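Local coordinates for iron transport multicopper oxidase FET3 (Saccharomyces cerevisiae, PDB 1ZPU), which oxidises ferrous to ferric iron with molecular oxygen, using four bound copper ions, so that the iron permease FTR1 can carry it into the yeast cell, at residues E1-W11 with D42-M52. Numbering follows the deposited sequence.
Sequences ETHTFNWTTGW and DRVQIYLTNGM. With NAG (2-acetamido-2-deoxy-beta-D-glucopyranose), chain B; NAG (2-acetamido-2-deoxy-beta-D-glucopyranose), chain K.
His3 and Asp42 each turn CG anti to their own carbonyl carbon (chi1 -50° and -79°), which brings imidazole and carboxylate together at the start of two parallel strands. His3 NE2 donates to Asp42 OD2 over 3.1 Å; the oxygen lies practically in the ring plane, whereas the nitrogen approaches from above the carboxylate plane. Asp42 OD1 forms a salt bridge with Glu1 N at 3.2 Å, and OD2 also receives the backbone N-H of Asn39, so three donors fix the carboxylate. With an alanine at Asp42, the imidazole is likely to be free to turn and the terminal amino group to lose its counter-charge. From here residues 2-8 pair with 43-49 in unbroken register, as in Gln45 N to His3 O at 2.8 Å.

Side chains then alternate between the faces. On the one carrying Phe5 and Trp7, Ile46 CG2 packs obliquely against the indole, 3.6 Å from Trp7 CE3, and Phe5 CB lies over one face of the ring; Ile36 of strand 36-39 touches both Trp7 and Ile46. The other face bears sugar: Asn6 ND2 is bonded to a glycan whose acetamide O7 stands over the centre of the Tyr47 ring, while Thr4 CG2 meets that ring's edge, 3.8 Å from Tyr47 CE1. Where the pairing ends, Thr9 still gives its backbone N to Thr49 O and turns OG1 between its backbone N and carbonyl carbon (chi1 57°), where Thr9 OG1 accepts Gly51 N at 2.8 Å, beside the Asx turn in which Asn50 OD1 takes Met52 N. Strand 2-14 lying parallel to 43-49, with 22-27 and 88-94 flanking them, makes one sheet of the first cupredoxin-like beta-sandwich of a multicopper oxidase.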
ATOM      1  N   GLU A   1     -25.503  -2.732   8.646  1.00 69.46           N
ATOM      2  CA  GLU A   1     -25.632  -1.267   8.857  1.00 69.65           C
ATOM      3  C   GLU A   1     -24.927  -0.511   7.742  1.00 69.34           C
ATOM      4  O   GLU A   1     -23.840  -0.891   7.317  1.00 69.27           O
ATOM      5  CB  GLU A   1     -25.032  -0.866  10.210  1.00 69.76           C
ATOM      6  CG  GLU A   1     -25.350   0.577  10.649  1.00 70.64           C
ATOM      7  CD  GLU A   1     -24.517   1.056  11.844  1.00 70.89           C
ATOM      8  OE1 GLU A   1     -23.345   0.635  11.988  1.00 72.00           O
ATOM      9  OE2 GLU A   1     -25.037   1.872  12.641  1.00 72.69           O
ATOM     10  N   THR A   2     -25.546   0.571   7.285  1.00 69.18           N
ATOM     11  CA  THR A   2     -24.973   1.375   6.222  1.00 68.99           C
ATOM     12  C   THR A   2     -24.419   2.693   6.742  1.00 68.97           C
ATOM     13  O   THR A   2     -25.127   3.471   7.388  1.00 69.19           O
ATOM     14  CB  THR A   2     -25.994   1.647   5.118  1.00 68.90           C
ATOM     15  OG1 THR A   2     -26.535   0.402   4.666  1.00 69.29           O
ATOM     16  CG2 THR A   2     -25.344   2.358   3.946  1.00 68.43           C
ATOM     17  N   HIS A   3     -23.144   2.928   6.451  1.00 68.78           N
ATOM     18  CA  HIS A   3     -22.483   4.181   6.771  1.00 68.79           C
ATOM     19  C   HIS A   3     -22.286   4.975   5.497  1.00 68.75           C
ATOM     20  O   HIS A   3     -21.584   4.534   4.585  1.00 68.96           O
ATOM     21  CB  HIS A   3     -21.114   3.938   7.408  1.00 69.02           C
ATOM     22  CG  HIS A   3     -21.133   2.974   8.551  1.00 69.26           C
ATOM     23  ND1 HIS A   3     -21.196   3.382   9.865  1.00 69.17           N
ATOM     24  CD2 HIS A   3     -21.094   1.619   8.577  1.00 69.03           C
ATOM     25  CE1 HIS A   3     -21.184   2.320  10.652  1.00 69.31           C
ATOM     26  NE2 HIS A   3     -21.127   1.238   9.895  1.00 69.10           N
ATOM     27  N   THR A   4     -22.900   6.151   5.442  1.00 68.65           N
ATOM     28  CA  THR A   4     -22.805   7.011   4.275  1.00 68.41           C
ATOM     29  C   THR A   4     -22.003   8.256   4.600  1.00 68.47           C
ATOM     30  O   THR A   4     -22.274   8.935   5.583  1.00 68.60           O
ATOM     31  CB  THR A   4     -24.192   7.380   3.764  1.00 68.08           C
ATOM     32  OG1 THR A   4     -24.866   6.171   3.420  1.00 68.01           O
ATOM     33  CG2 THR A   4     -24.112   8.284   2.531  1.00 67.33           C
ATOM     34  N   PHE A   5     -21.004   8.533   3.769  1.00 68.47           N
ATOM     35  CA  PHE A   5     -20.146   9.700   3.922  1.00 68.54           C
ATOM     36  C   PHE A   5     -20.240  10.613   2.714  1.00 68.70           C
ATOM     37  O   PHE A   5     -20.324  10.152   1.581  1.00 68.89           O
ATOM     38  CB  PHE A   5     -18.683   9.279   4.084  1.00 68.10           C
ATOM     39  CG  PHE A   5     -18.417   8.485   5.320  1.00 67.97           C
ATOM     40  CD1 PHE A   5     -18.503   7.095   5.304  1.00 68.20           C
ATOM     41  CD2 PHE A   5     -18.081   9.118   6.512  1.00 67.28           C
ATOM     42  CE1 PHE A   5     -18.269   6.350   6.471  1.00 67.98           C
ATOM     43  CE2 PHE A   5     -17.838   8.381   7.673  1.00 66.51           C
ATOM     44  CZ  PHE A   5     -17.934   6.998   7.652  1.00 67.03           C
ATOM     45  N   ASN A   6     -20.217  11.914   2.958  1.00 68.91           N
ATOM     46  CA  ASN A   6     -20.068  12.854   1.877  1.00 69.01           C
ATOM     47  C   ASN A   6     -18.787  13.666   2.024  1.00 68.91           C
ATOM     48  O   ASN A   6     -18.712  14.593   2.831  1.00 69.01           O
ATOM     49  CB  ASN A   6     -21.277  13.758   1.733  1.00 68.91           C
ATOM     50  CG  ASN A   6     -21.068  14.804   0.666  1.00 70.18           C
ATOM     51  OD1 ASN A   6     -20.408  14.553  -0.356  1.00 70.79           O
ATOM     52  ND2 ASN A   6     -21.563  16.002   0.921  1.00 71.38           N
ATOM     53  N   TRP A   7     -17.778  13.306   1.233  1.00 68.77           N
ATOM     54  CA  TRP A   7     -16.464  13.940   1.312  1.00 68.34           C
ATOM     55  C   TRP A   7     -16.055  14.659   0.050  1.00 68.41           C
ATOM     56  O   TRP A   7     -16.150  14.114  -1.049  1.00 68.43           O
ATOM     57  CB  TRP A   7     -15.388  12.919   1.600  1.00 67.90           C
ATOM     58  CG  TRP A   7     -15.520  12.210   2.873  1.00 67.07           C
ATOM     59  CD1 TRP A   7     -16.220  12.600   3.963  1.00 66.62           C
ATOM     60  CD2 TRP A   7     -14.884  10.984   3.213  1.00 66.40           C
ATOM     61  NE1 TRP A   7     -16.082  11.675   4.961  1.00 66.87           N
ATOM     62  CE2 TRP A   7     -15.267  10.668   4.520  1.00 66.75           C
ATOM     63  CE3 TRP A   7     -14.029  10.112   2.527  1.00 67.24           C
ATOM     64  CZ2 TRP A   7     -14.825   9.511   5.170  1.00 67.53           C
ATOM     65  CZ3 TRP A   7     -13.589   8.955   3.171  1.00 67.37           C
ATOM     66  CH2 TRP A   7     -13.983   8.673   4.481  1.00 67.19           C
ATOM     67  N   THR A   8     -15.559  15.879   0.233  1.00 68.49           N
ATOM     68  CA  THR A   8     -15.085  16.715  -0.865  1.00 68.35           C
ATOM     69  C   THR A   8     -13.620  17.098  -0.663  1.00 68.42           C
ATOM     70  O   THR A   8     -13.243  17.653   0.382  1.00 68.30           O
ATOM     71  CB  THR A   8     -15.928  17.995  -0.997  1.00 68.05           C
ATOM     72  OG1 THR A   8     -17.296  17.634  -1.202  1.00 67.13           O
ATOM     73  CG2 THR A   8     -15.430  18.833  -2.149  1.00 67.36           C
ATOM     74  N   THR A   9     -12.806  16.789  -1.670  1.00 68.36           N
ATOM     75  CA  THR A   9     -11.393  17.139  -1.669  1.00 68.42           C
ATOM     76  C   THR A   9     -11.208  18.636  -1.806  1.00 68.63           C
ATOM     77  O   THR A   9     -12.021  19.327  -2.436  1.00 68.73           O
ATOM     78  CB  THR A   9     -10.619  16.492  -2.828  1.00 68.20           C
ATOM     79  OG1 THR A   9     -11.229  16.861  -4.065  1.00 68.62           O
ATOM     80  CG2 THR A   9     -10.592  14.980  -2.707  1.00 68.22           C
ATOM     81  N   GLY A  10     -10.129  19.132  -1.210  1.00 68.65           N
ATOM     82  CA  GLY A  10      -9.777  20.539  -1.298  1.00 68.70           C
ATOM     83  C   GLY A  10      -8.355  20.791  -0.870  1.00 68.70           C
ATOM     84  O   GLY A  10      -7.666  19.880  -0.432  1.00 69.05           O
ATOM     85  N   TRP A  11      -7.916  22.036  -0.997  1.00 68.76           N
ATOM     86  CA  TRP A  11      -6.586  22.446  -0.564  1.00 68.69           C
ATOM     87  C   TRP A  11      -6.676  23.512   0.512  1.00 69.01           C
ATOM     88  O   TRP A  11      -7.429  24.472   0.380  1.00 69.41           O
ATOM     89  CB  TRP A  11      -5.779  22.991  -1.741  1.00 68.27           C
ATOM     90  CG  TRP A  11      -5.339  21.961  -2.730  1.00 68.01           C
ATOM     91  CD1 TRP A  11      -5.913  21.683  -3.933  1.00 67.83           C
ATOM     92  CD2 TRP A  11      -4.225  21.064  -2.599  1.00 68.79           C
ATOM     93  NE1 TRP A  11      -5.235  20.675  -4.567  1.00 68.10           N
ATOM     94  CE2 TRP A  11      -4.192  20.271  -3.771  1.00 68.77           C
ATOM     95  CE3 TRP A  11      -3.251  20.855  -1.607  1.00 68.07           C
ATOM     96  CZ2 TRP A  11      -3.218  19.272  -3.984  1.00 67.80           C
ATOM     97  CZ3 TRP A  11      -2.283  19.864  -1.819  1.00 68.51           C
ATOM     98  CH2 TRP A  11      -2.277  19.089  -3.006  1.00 67.94           C
ATOM     99  N   ASP A  42     -20.847  -4.799   7.368  1.00 69.20           N
ATOM    100  CA  ASP A  42     -21.498  -3.504   7.138  1.00 69.09           C
ATOM    101  C   ASP A  42     -21.322  -3.004   5.700  1.00 68.97           C
ATOM    102  O   ASP A  42     -20.418  -3.443   4.979  1.00 69.00           O
ATOM    103  CB  ASP A  42     -21.005  -2.450   8.137  1.00 69.12           C
ATOM    104  CG  ASP A  42     -21.667  -2.574   9.504  1.00 69.61           C
ATOM    105  OD1 ASP A  42     -22.568  -3.424   9.664  1.00 70.22           O
ATOM    106  OD2 ASP A  42     -21.295  -1.806  10.421  1.00 69.95           O
ATOM    107  N   ARG A  43     -22.207  -2.104   5.290  1.00 68.82           N
ATOM    108  CA  ARG A  43     -22.103  -1.452   3.994  1.00 68.73           C
ATOM    109  C   ARG A  43     -21.494  -0.063   4.173  1.00 68.70           C
ATOM    110  O   ARG A  43     -21.887   0.685   5.056  1.00 68.62           O
ATOM    111  CB  ARG A  43     -23.473  -1.360   3.315  1.00 68.49           C
ATOM    112  CG  ARG A  43     -23.430  -0.730   1.930  1.00 68.44           C
ATOM    113  CD  ARG A  43     -24.757  -0.830   1.188  1.00 68.45           C
ATOM    114  NE  ARG A  43     -25.122  -2.208   0.860  1.00 68.06           N
ATOM    115  CZ  ARG A  43     -24.616  -2.911  -0.149  1.00 67.74           C
ATOM    116  NH1 ARG A  43     -23.708  -2.375  -0.952  1.00 67.78           N
ATOM    117  NH2 ARG A  43     -25.024  -4.155  -0.358  1.00 67.57           N
ATOM    118  N   VAL A  44     -20.523   0.265   3.331  1.00 68.76           N
ATOM    119  CA  VAL A  44     -19.912   1.594   3.335  1.00 68.70           C
ATOM    120  C   VAL A  44     -20.214   2.284   2.016  1.00 68.77           C
ATOM    121  O   VAL A  44     -19.912   1.751   0.946  1.00 68.97           O
ATOM    122  CB  VAL A  44     -18.363   1.550   3.569  1.00 68.71           C
ATOM    123  CG1 VAL A  44     -17.780   2.952   3.598  1.00 68.55           C
ATOM    124  CG2 VAL A  44     -18.013   0.826   4.866  1.00 68.48           C
ATOM    125  N   GLN A  45     -20.820   3.461   2.108  1.00 68.71           N
ATOM    126  CA  GLN A  45     -21.147   4.270   0.934  1.00 68.55           C
ATOM    127  C   GLN A  45     -20.503   5.659   1.005  1.00 68.74           C
ATOM    128  O   GLN A  45     -20.992   6.538   1.708  1.00 68.79           O
ATOM    129  CB  GLN A  45     -22.658   4.395   0.785  1.00 68.33           C
ATOM    130  CG  GLN A  45     -23.383   3.058   0.698  1.00 68.06           C
ATOM    131  CD  GLN A  45     -24.893   3.218   0.594  1.00 67.59           C
ATOM    132  OE1 GLN A  45     -25.454   4.189   1.082  1.00 66.97           O
ATOM    133  NE2 GLN A  45     -25.553   2.259  -0.035  1.00 66.33           N
ATOM    134  N   ILE A  46     -19.407   5.847   0.273  1.00 68.64           N
ATOM    135  CA  ILE A  46     -18.717   7.129   0.248  1.00 68.58           C
ATOM    136  C   ILE A  46     -18.966   7.877  -1.059  1.00 68.77           C
ATOM    137  O   ILE A  46     -18.654   7.382  -2.140  1.00 68.98           O
ATOM    138  CB  ILE A  46     -17.193   6.970   0.499  1.00 68.53           C
ATOM    139  CG1 ILE A  46     -16.958   6.129   1.747  1.00 68.05           C
ATOM    140  CG2 ILE A  46     -16.528   8.330   0.662  1.00 68.21           C
ATOM    141  CD1 ILE A  46     -15.598   5.641   1.897  1.00 67.14           C
ATOM    142  N   TYR A  47     -19.552   9.064  -0.944  1.00 68.70           N
ATOM    143  CA  TYR A  47     -19.665   9.985  -2.059  1.00 68.64           C
ATOM    144  C   TYR A  47     -18.424  10.850  -2.068  1.00 68.71           C
ATOM    145  O   TYR A  47     -18.314  11.787  -1.275  1.00 68.92           O
ATOM    146  CB  TYR A  47     -20.885  10.891  -1.895  1.00 68.35           C
ATOM    147  CG  TYR A  47     -22.188  10.183  -2.111  1.00 68.56           C
ATOM    148  CD1 TYR A  47     -22.924   9.694  -1.031  1.00 68.68           C
ATOM    149  CD2 TYR A  47     -22.697   9.994  -3.396  1.00 67.84           C
ATOM    150  CE1 TYR A  47     -24.139   9.032  -1.232  1.00 67.74           C
ATOM    151  CE2 TYR A  47     -23.897   9.340  -3.596  1.00 67.66           C
ATOM    152  CZ  TYR A  47     -24.615   8.860  -2.511  1.00 67.40           C
ATOM    153  OH  TYR A  47     -25.811   8.206  -2.707  1.00 68.15           O
ATOM    154  N   LEU A  48     -17.478  10.537  -2.947  1.00 68.63           N
ATOM    155  CA  LEU A  48     -16.280  11.364  -3.073  1.00 68.40           C
ATOM    156  C   LEU A  48     -16.490  12.389  -4.177  1.00 68.59           C
ATOM    157  O   LEU A  48     -16.855  12.044  -5.304  1.00 68.63           O
ATOM    158  CB  LEU A  48     -15.040  10.524  -3.368  1.00 67.80           C
ATOM    159  CG  LEU A  48     -13.681  10.932  -2.790  1.00 67.28           C
ATOM    160  CD1 LEU A  48     -12.580  10.227  -3.555  1.00 67.17           C
ATOM    161  CD2 LEU A  48     -13.418  12.416  -2.782  1.00 66.31           C
ATOM    162  N   THR A  49     -16.275  13.653  -3.843  1.00 68.57           N
ATOM    163  CA  THR A  49     -16.374  14.720  -4.817  1.00 68.61           C
ATOM    164  C   THR A  49     -15.023  15.376  -5.005  1.00 68.64           C
ATOM    165  O   THR A  49     -14.410  15.841  -4.060  1.00 68.64           O
ATOM    166  CB  THR A  49     -17.396  15.786  -4.400  1.00 68.59           C
ATOM    167  OG1 THR A  49     -18.650  15.153  -4.135  1.00 68.66           O
ATOM    168  CG2 THR A  49     -17.574  16.827  -5.508  1.00 67.83           C
ATOM    169  N   ASN A  50     -14.576  15.421  -6.249  1.00 68.80           N
ATOM    170  CA  ASN A  50     -13.359  16.127  -6.597  1.00 68.87           C
ATOM    171  C   ASN A  50     -13.591  17.636  -6.619  1.00 68.98           C
ATOM    172  O   ASN A  50     -14.181  18.168  -7.559  1.00 68.97           O
ATOM    173  CB  ASN A  50     -12.850  15.657  -7.964  1.00 68.86           C
ATOM    174  CG  ASN A  50     -11.466  16.174  -8.276  1.00 68.85           C
ATOM    175  OD1 ASN A  50     -10.922  16.994  -7.540  1.00 69.44           O
ATOM    176  ND2 ASN A  50     -10.879  15.687  -9.360  1.00 68.12           N
ATOM    177  N   GLY A  51     -13.127  18.315  -5.576  1.00 69.04           N
ATOM    178  CA  GLY A  51     -13.249  19.768  -5.487  1.00 68.99           C
ATOM    179  C   GLY A  51     -11.939  20.478  -5.761  1.00 69.13           C
ATOM    180  O   GLY A  51     -11.819  21.680  -5.525  1.00 68.90           O
ATOM    181  N   MET A  52     -10.954  19.724  -6.244  1.00 69.45           N
ATOM    182  CA  MET A  52      -9.649  20.277  -6.613  1.00 70.25           C
ATOM    183  C   MET A  52      -9.718  20.831  -8.023  1.00 69.78           C
ATOM    184  O   MET A  52     -10.439  20.295  -8.864  1.00 69.76           O
ATOM    185  CB  MET A  52      -8.551  19.220  -6.509  1.00 69.76           C
ATOM    186  CG  MET A  52      -8.043  19.026  -5.128  1.00 70.46           C
ATOM    187  SD  MET A  52      -7.292  17.389  -4.883  1.00 73.61           S
ATOM    188  CE  MET A  52      -8.402  16.350  -5.852  1.00 72.36           C
TER
HETATM  189  C1  NAG B2006     -22.712  16.342   0.123  1.00 72.17           C
HETATM  190  C2  NAG B2006     -23.742  15.923  -0.939  1.00 73.28           C
HETATM  191  C3  NAG B2006     -24.184  17.039  -1.923  1.00 73.65           C
HETATM  192  C4  NAG B2006     -24.092  18.459  -1.348  1.00 73.78           C
HETATM  193  C5  NAG B2006     -22.834  18.556  -0.491  1.00 73.90           C
HETATM  194  C6  NAG B2006     -22.567  19.947   0.080  1.00 74.49           C
HETATM  195  C7  NAG B2006     -24.021  13.887  -2.298  1.00 72.38           C
HETATM  196  C8  NAG B2006     -23.607  13.474  -3.689  1.00 71.21           C
HETATM  197  N2  NAG B2006     -23.231  14.783  -1.686  1.00 72.70           N
HETATM  198  O3  NAG B2006     -25.506  16.795  -2.374  1.00 72.26           O
HETATM  199  O4  NAG B2006     -24.041  19.418  -2.379  1.00 73.69           O
HETATM  200  O5  NAG B2006     -23.036  17.634   0.552  1.00 73.30           O
HETATM  201  O6  NAG B2006     -21.169  20.132   0.156  1.00 74.14           O
HETATM  202  O7  NAG B2006     -25.031  13.403  -1.769  1.00 71.27           O
HETATM  203  C1  NAG K   1     -25.367   0.726  -2.988  1.00 68.79           C
HETATM  204  C2  NAG K   1     -26.536   1.204  -3.855  1.00 68.67           C
HETATM  205  C3  NAG K   1     -27.781   0.408  -3.492  1.00 70.09           C
HETATM  206  C4  NAG K   1     -27.495  -1.076  -3.678  1.00 70.85           C
HETATM  207  C5  NAG K   1     -26.141  -1.522  -3.113  1.00 70.41           C
HETATM  208  C6  NAG K   1     -25.749  -2.884  -3.687  1.00 70.57           C
HETATM  209  C7  NAG K   1     -27.225   3.480  -3.000  1.00 66.05           C
HETATM  210  C8  NAG K   1     -28.662   3.361  -2.546  1.00 67.15           C
HETATM  211  N2  NAG K   1     -26.768   2.648  -3.932  1.00 66.63           N
HETATM  212  O3  NAG K   1     -28.845   0.767  -4.355  1.00 71.15           O
HETATM  213  O4  NAG K   1     -28.543  -1.811  -3.085  1.00 72.52           O
HETATM  214  O5  NAG K   1     -25.096  -0.600  -3.398  1.00 69.54           O
HETATM  215  O6  NAG K   1     -26.134  -2.970  -5.045  1.00 70.35           O
HETATM  216  O7  NAG K   1     -26.507   4.360  -2.540  1.00 64.95           O